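Local coordinates for IPT/TIG domain-containing protein BACOVA_02650 (Bacteroides ovatus, PDB 5E7H) that binds polysaccharide at the cell surface, probably holding xyloglucan before its transport into the periplasm for degradation, here seen as its C-terminal part, at residues Val89-Asp94 with Asp253-Val258; Asp94-His99 with Asn142-Asn147. All blocks are in the same frame, centred on the assembly; numbering follows the deposited sequence.

Contact 1 of 2, residues Val89-Asp94 with Asp253-Val258; sequences VILNYD and DNFRIV. With NA (sodium ion), chain I; FMT (formic acid), chain F.
Phe255 and Leu91 form a hydrogen-bonded antiparallel pair, though Phe255 N returns only a weak bond to Leu91 O; their side chains lie alongside and point the same way, with Leu91 CD2 4.0 Å from Phe255 CD2 at the ring's rim. Beside this pair Ile90 reaches over the neighbouring backbone. Its CG1 sits between the backbone N and the carbonyl carbon (chi1 61°), which brings it against Phe255 CB, while the two isoleucine side chains cross obliquely, Ile90 CD1 4.2 Å from Ile257 CD1. Two consecutive amides converge on Phe255 O: Ile90 N at 2.8 Å, and Leu91 N at a long, weak 3.4 Å. The register slips by one residue between the pairs Val89-Arg256 and Leu91-Phe255, a beta bulge. On the face carrying Val89 and Arg256, Val89 CG1 leans over Phe255 O, and Arg256 turns its guanidinium back to Asn254 O and on to Glu165 in a salt bridge. Past the strand end, Asn92 CB nestles 3.4 Å from Asn254 OD1. Asn92 OD1 takes the amide of Asp94 from above its carbonyl plane, closing an Asx turn, while its ND2 shares water 1 with Asn254 OD1. A leucine in place of Asn92 would probably leave the amides of Asp94 and Ile96 without their acceptor and water 1 without its donor, freeing the turn to shift. Asn92 O and both carboxylate oxygens of Asp253 bind sodium; water 2, Asn119 and Thr121 complete the site. This is a bulged antiparallel strand pair ending in a metal site, within the beta-rich xyloglucan-binding domain.

Contact 2 of 2, residues Asp94-His99 with Asn142-Asn147; sequences DGIGSH and NAQWVN. With FMT (formic acid), chain E.
Ser98 and Asn142 satisfy each other's backbone in both directions. Ser98 N gives to Asn142 O at 2.9 Å, in the carbonyl plane, and Asn142 N returns a straighter bond to Ser98 O at 2.8 Å, nearly along the C=O axis. Their side chains share a face of the sheet but barely meet, Ser98 OG standing 4.1 Å from Asn142 CB; Asn142 OD1 is instead hydrogen-bonded to Thr232 OG1. This antiparallel hydrogen-bonded pair lies where strand 98-101, an outermost strand of a five-stranded antiparallel sheet, meets the end of strand 133-142. Just before it Gly97 presses its CA to 3.1 Å from Asn142 O; a beta carbon here would collide with that oxygen, and the positive phi is in any case one that glycine takes most easily. Beyond the pair the chains separate and water takes over. Gln144, extended from its backbone with CG opposite N (chi1 180°), carries NE2 out to water 3, which receives from it at 2.8 Å and donates to Gly95 O. Water 4 accepts from Gly97 N at 2.9 Å; its approach to Gln144 NE2 is implausibly short and so doubtful. Alongside this polar bridge Ile96 crosses Gln144 at about a right angle, its CG2 resting 3.9 Å from Gln144 CB. Ile96 N is satisfied by Asn92 OD1, and Gln144 N probably by Ile90 O.

How the contacts relate
Contact 1 is buried, contact 2 lies at the surface, and their centres are only 7 Å apart. Asp94 belongs to both, and contact 2 is nested inside the chain loop that contact 1 closes. Strand 89-91, part of contact 1, also borders contact 2: its residue Val89 packs its carbonyl against Ile96 CG2, and Leu91 CD1 touches the Ser98 amide. The chemistry follows depth. In 89-94 with 253-258, apolar side chains pack beside a bulged backbone ladder and sodium gathers oxygen atoms at one end; in 94-99 with 142-147, paired backbone amides and bridging water do most of the joining, with one small apolar touch.

Contact 1 of 2, residues Val89-Asp94 with Asp253-Val258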
loop_
_atom_site.group_PDB
_atom_site.type_symbol
_atom_site.label_atom_id
_atom_site.label_comp_id
_atom_site.label_asym_id
_atom_site.label_seq_id
_atom_site.Cartn_x
_atom_site.Cartn_y
_atom_site.Cartn_z
ATOM N N VAL A 89 6.415 -7.394 3.740
ATOM C CA VAL A 89 6.698 -6.867 2.414
ATOM C C VAL A 89 7.238 -7.997 1.545
ATOM O O VAL A 89 8.143 -8.728 1.957
ATOM C CB VAL A 89 7.692 -5.703 2.483
ATOM C CG1 VAL A 89 8.115 -5.210 1.105
ATOM C CG2 VAL A 89 7.063 -4.547 3.271
ATOM N N ILE A 90 6.671 -8.121 0.340
ATOM C CA ILE A 90 7.064 -9.147 -0.609
ATOM C C ILE A 90 7.818 -8.564 -1.817
ATOM O O ILE A 90 8.467 -9.307 -2.541
ATOM C CB ILE A 90 5.834 -9.953 -1.093
ATOM C CG1 ILE A 90 4.805 -9.075 -1.803
ATOM C CG2 ILE A 90 5.202 -10.695 0.104
ATOM C CD1 ILE A 90 3.775 -9.841 -2.566
ATOM N N LEU A 91 7.739 -7.249 -2.024
ATOM C CA LEU A 91 8.373 -6.614 -3.181
ATOM C C LEU A 91 8.508 -5.115 -2.929
ATOM O O LEU A 91 7.495 -4.431 -2.811
ATOM C CB LEU A 91 7.576 -6.875 -4.468
ATOM C CG LEU A 91 8.130 -6.242 -5.743
ATOM C CD1 LEU A 91 9.478 -6.765 -6.109
ATOM C CD2 LEU A 91 7.151 -6.503 -6.865
ATOM N N ASN A 92 9.743 -4.620 -2.861
ATOM C CA ASN A 92 9.956 -3.163 -2.749
ATOM C C ASN A 92 11.000 -2.599 -3.714
ATOM O O ASN A 92 11.237 -1.395 -3.685
ATOM C CB ASN A 92 10.319 -2.777 -1.302
ATOM C CG ASN A 92 11.646 -3.327 -0.845
ATOM O OD1 ASN A 92 12.470 -3.787 -1.627
ATOM N ND2 ASN A 92 11.890 -3.224 0.459
ATOM N N TYR A 93 11.577 -3.453 -4.551
ATOM C CA TYR A 93 12.559 -3.049 -5.574
ATOM C C TYR A 93 13.825 -2.450 -4.953
ATOM O O TYR A 93 14.630 -1.789 -5.648
ATOM C CB TYR A 93 11.910 -2.076 -6.559
ATOM C CG TYR A 93 10.766 -2.709 -7.334
ATOM C CD1 TYR A 93 11.020 -3.689 -8.291
ATOM C CD2 TYR A 93 9.468 -2.312 -7.130
ATOM C CE1 TYR A 93 9.992 -4.277 -9.018
ATOM C CE2 TYR A 93 8.410 -2.914 -7.838
ATOM C CZ TYR A 93 8.691 -3.878 -8.794
ATOM O OH TYR A 93 7.662 -4.448 -9.530
ATOM N N ASP A 94 14.029 -2.709 -3.666
ATOM C CA ASP A 94 15.244 -2.287 -2.949
ATOM C C ASP A 94 15.783 -3.375 -2.055
ATOM O O ASP A 94 16.095 -3.147 -0.890
ATOM C CB ASP A 94 14.979 -1.088 -2.088
ATOM C CG ASP A 94 14.975 0.199 -2.878
ATOM O OD1 ASP A 94 15.796 0.359 -3.813
ATOM O OD2 ASP A 94 14.142 0.992 -2.523
ATOM N N ASP A 253 4.675 0.876 -4.669
ATOM C CA ASP A 253 5.769 0.394 -3.814
ATOM C C ASP A 253 5.233 -0.475 -2.685
ATOM O O ASP A 253 4.043 -0.460 -2.364
ATOM C CB ASP A 253 6.554 1.574 -3.238
ATOM C CG ASP A 253 7.985 1.247 -2.888
ATOM O OD1 ASP A 253 8.456 0.107 -3.023
ATOM O OD2 ASP A 253 8.689 2.191 -2.453
ATOM N N ASN A 254 6.145 -1.232 -2.086
ATOM C CA ASN A 254 5.904 -1.955 -0.824
ATOM C C ASN A 254 4.688 -2.866 -0.881
ATOM O O ASN A 254 3.811 -2.858 -0.015
ATOM C CB ASN A 254 5.792 -0.976 0.340
ATOM C CG ASN A 254 7.137 -0.456 0.747
ATOM O OD1 ASN A 254 8.130 -1.195 0.739
ATOM N ND2 ASN A 254 7.194 0.812 1.100
ATOM N N PHE A 255 4.654 -3.701 -1.906
ATOM C CA PHE A 255 3.674 -4.766 -1.935
ATOM C C PHE A 255 3.891 -5.652 -0.718
ATOM O O PHE A 255 5.034 -5.992 -0.390
ATOM C CB PHE A 255 3.787 -5.606 -3.220
ATOM C CG PHE A 255 3.447 -4.850 -4.480
ATOM C CD1 PHE A 255 2.149 -4.856 -4.977
ATOM C CD2 PHE A 255 4.429 -4.134 -5.169
ATOM C CE1 PHE A 255 1.830 -4.148 -6.136
ATOM C CE2 PHE A 255 4.109 -3.418 -6.323
ATOM C CZ PHE A 255 2.809 -3.430 -6.796
ATOM N N ARG A 256 2.791 -6.040 -0.067
ATOM C CA ARG A 256 2.849 -6.764 1.194
ATOM C C ARG A 256 1.588 -7.592 1.354
ATOM O O ARG A 256 0.508 -7.208 0.893
ATOM C CB ARG A 256 3.038 -5.775 2.365
ATOM C CG ARG A 256 1.991 -4.666 2.440
ATOM C CD ARG A 256 2.523 -3.473 3.250
ATOM N NE ARG A 256 1.562 -2.373 3.373
ATOM C CZ ARG A 256 1.550 -1.261 2.651
ATOM N NH1 ARG A 256 2.400 -1.054 1.661
ATOM N NH2 ARG A 256 0.644 -0.329 2.938
ATOM N N ILE A 257 1.733 -8.742 1.997
ATOM C CA ILE A 257 0.614 -9.624 2.291
ATOM C C ILE A 257 0.422 -9.619 3.785
ATOM O O ILE A 257 1.348 -9.943 4.529
ATOM C CB ILE A 257 0.845 -11.071 1.784
ATOM C CG1 ILE A 257 0.954 -11.075 0.262
ATOM C CG2 ILE A 257 -0.278 -11.979 2.257
ATOM C CD1 ILE A 257 1.357 -12.411 -0.336
ATOM N N VAL A 258 -0.774 -9.224 4.228
ATOM C CA VAL A 258 -1.074 -9.100 5.654
ATOM C C VAL A 258 -2.390 -9.770 5.996
ATOM O O VAL A 258 -3.183 -10.080 5.108
ATOM C CB VAL A 258 -1.129 -7.615 6.092
ATOM C CG1 VAL A 258 0.196 -6.923 5.851
ATOM C CG2 VAL A 258 -2.218 -6.870 5.354
HETATM NA NA NA I . 10.844 0.970 -2.285
HETATM C C FMT F . 14.576 -2.638 2.620
HETATM O O1 FMT F . 14.507 -1.380 2.528
HETATM O O2 FMT F . 14.818 -3.331 1.596
HETATM O O HOH W 1 10.025 -2.206 2.601
HETATM O O HOH W 2 10.287 0.606 0.250
#

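Contact 2 of 2, residues Asp94-His99 with Asn142-Asn147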
loop_
_atom_site.group_PDB
_atom_site.type_symbol
_atom_site.label_atom_id
_atom_site.label_comp_id
_atom_site.label_asym_id
_atom_site.label_seq_id
_atom_site.Cartn_x
_atom_site.Cartn_y
_atom_site.Cartn_z
ATOM N N ASP A 94 14.029 -2.709 -3.666
ATOM C CA ASP A 94 15.244 -2.287 -2.949
ATOM C C ASP A 94 15.783 -3.375 -2.055
ATOM O O ASP A 94 16.095 -3.147 -0.890
ATOM C CB ASP A 94 14.979 -1.088 -2.088
ATOM C CG ASP A 94 14.975 0.199 -2.878
ATOM O OD1 ASP A 94 15.796 0.359 -3.813
ATOM O OD2 ASP A 94 14.142 0.992 -2.523
ATOM N N GLY A 95 15.925 -4.552 -2.601
ATOM C CA GLY A 95 16.416 -5.642 -1.777
ATOM C C GLY A 95 15.373 -6.631 -1.298
ATOM O O GLY A 95 15.770 -7.702 -0.858
ATOM N N ILE A 96 14.082 -6.306 -1.365
ATOM C CA ILE A 96 13.072 -7.362 -1.230
ATOM C C ILE A 96 12.401 -7.568 -2.587
ATOM O O ILE A 96 11.705 -6.696 -3.098
ATOM C CB ILE A 96 12.006 -7.048 -0.171
ATOM C CG1 ILE A 96 12.667 -6.809 1.187
ATOM C CG2 ILE A 96 10.988 -8.192 -0.081
ATOM C CD1 ILE A 96 11.712 -6.358 2.260
ATOM N N GLY A 97 12.627 -8.734 -3.176
ATOM C CA GLY A 97 12.113 -8.991 -4.503
ATOM C C GLY A 97 12.917 -8.269 -5.569
ATOM O O GLY A 97 13.883 -7.531 -5.288
ATOM N N SER A 98 12.535 -8.470 -6.823
ATOM C CA SER A 98 13.236 -7.814 -7.917
ATOM C C SER A 98 12.436 -7.843 -9.202
ATOM O O SER A 98 11.669 -8.762 -9.470
ATOM C CB SER A 98 14.595 -8.463 -8.143
ATOM O OG SER A 98 14.468 -9.832 -8.447
ATOM N N HIS A 99 12.638 -6.815 -9.996
ATOM C CA HIS A 99 12.140 -6.764 -11.355
ATOM C C HIS A 99 12.917 -7.716 -12.260
ATOM O O HIS A 99 14.146 -7.765 -12.200
ATOM C CB HIS A 99 12.268 -5.328 -11.865
ATOM C CG HIS A 99 11.926 -5.157 -13.303
ATOM N ND1 HIS A 99 10.628 -5.037 -13.752
ATOM C CD2 HIS A 99 12.718 -5.018 -14.390
ATOM C CE1 HIS A 99 10.639 -4.868 -15.063
ATOM N NE2 HIS A 99 11.896 -4.845 -15.474
ATOM N N ASN A 142 9.970 -10.921 -9.326
ATOM C CA ASN A 142 10.092 -12.034 -8.394
ATOM C C ASN A 142 9.836 -11.481 -7.009
ATOM O O ASN A 142 10.465 -10.510 -6.589
ATOM C CB ASN A 142 11.473 -12.685 -8.455
ATOM C CG ASN A 142 11.585 -13.716 -9.565
ATOM O OD1 ASN A 142 10.709 -14.560 -9.745
ATOM N ND2 ASN A 142 12.657 -13.641 -10.311
ATOM N N ALA A 143 8.854 -12.062 -6.337
ATOM C CA ALA A 143 8.517 -11.704 -4.982
ATOM C C ALA A 143 9.343 -12.528 -4.016
ATOM O O ALA A 143 9.817 -13.622 -4.341
ATOM C CB ALA A 143 7.054 -11.942 -4.748
ATOM N N GLN A 144 9.486 -12.009 -2.807
ATOM C CA GLN A 144 9.952 -12.784 -1.666
ATOM C C GLN A 144 8.745 -13.023 -0.785
ATOM O O GLN A 144 8.296 -12.116 -0.084
ATOM C CB GLN A 144 11.047 -12.033 -0.920
ATOM C CG GLN A 144 11.587 -12.767 0.282
ATOM C CD GLN A 144 12.612 -11.948 1.035
ATOM O OE1 GLN A 144 12.563 -11.853 2.262
ATOM N NE2 GLN A 144 13.543 -11.343 0.302
ATOM N N TRP A 145 8.145 -14.213 -0.874
ATOM C CA TRP A 145 6.885 -14.427 -0.152
ATOM C C TRP A 145 7.137 -14.337 1.347
ATOM O O TRP A 145 8.237 -14.606 1.827
ATOM C CB TRP A 145 6.249 -15.780 -0.520
ATOM C CG TRP A 145 5.987 -15.964 -2.010
ATOM C CD1 TRP A 145 6.454 -16.987 -2.771
ATOM C CD2 TRP A 145 5.228 -15.119 -2.900
ATOM N NE1 TRP A 145 6.041 -16.847 -4.070
ATOM C CE2 TRP A 145 5.291 -15.712 -4.185
ATOM C CE3 TRP A 145 4.486 -13.940 -2.750
ATOM C CZ2 TRP A 145 4.666 -15.153 -5.303
ATOM C CZ3 TRP A 145 3.866 -13.389 -3.864
ATOM C CH2 TRP A 145 3.968 -13.999 -5.131
ATOM N N VAL A 146 6.088 -13.970 2.080
ATOM C CA VAL A 146 6.176 -13.829 3.533
ATOM C C VAL A 146 6.505 -15.188 4.145
ATOM O O VAL A 146 5.943 -16.217 3.767
ATOM C CB VAL A 146 4.860 -13.271 4.127
ATOM C CG1 VAL A 146 4.995 -13.072 5.630
ATOM C CG2 VAL A 146 4.483 -11.965 3.445
ATOM N N ASN A 147 7.434 -15.197 5.097
ATOM C CA ASN A 147 7.831 -16.402 5.780
ATOM C C ASN A 147 6.679 -17.013 6.570
ATOM O O ASN A 147 5.860 -16.272 7.111
ATOM C CB ASN A 147 8.989 -16.079 6.716
ATOM C CG ASN A 147 9.769 -17.306 7.138
ATOM O OD1 ASN A 147 9.283 -18.161 7.880
ATOM N ND2 ASN A 147 11.006 -17.391 6.665
HETATM C C FMT E . 13.201 -15.146 5.014
HETATM O O1 FMT E . 12.950 -14.315 5.929
HETATM O O2 FMT E . 12.265 -15.558 4.276
HETATM O O HOH W 3 15.807 -9.978 1.272
HETATM O O HOH W 4 14.383 -10.741 -1.992
#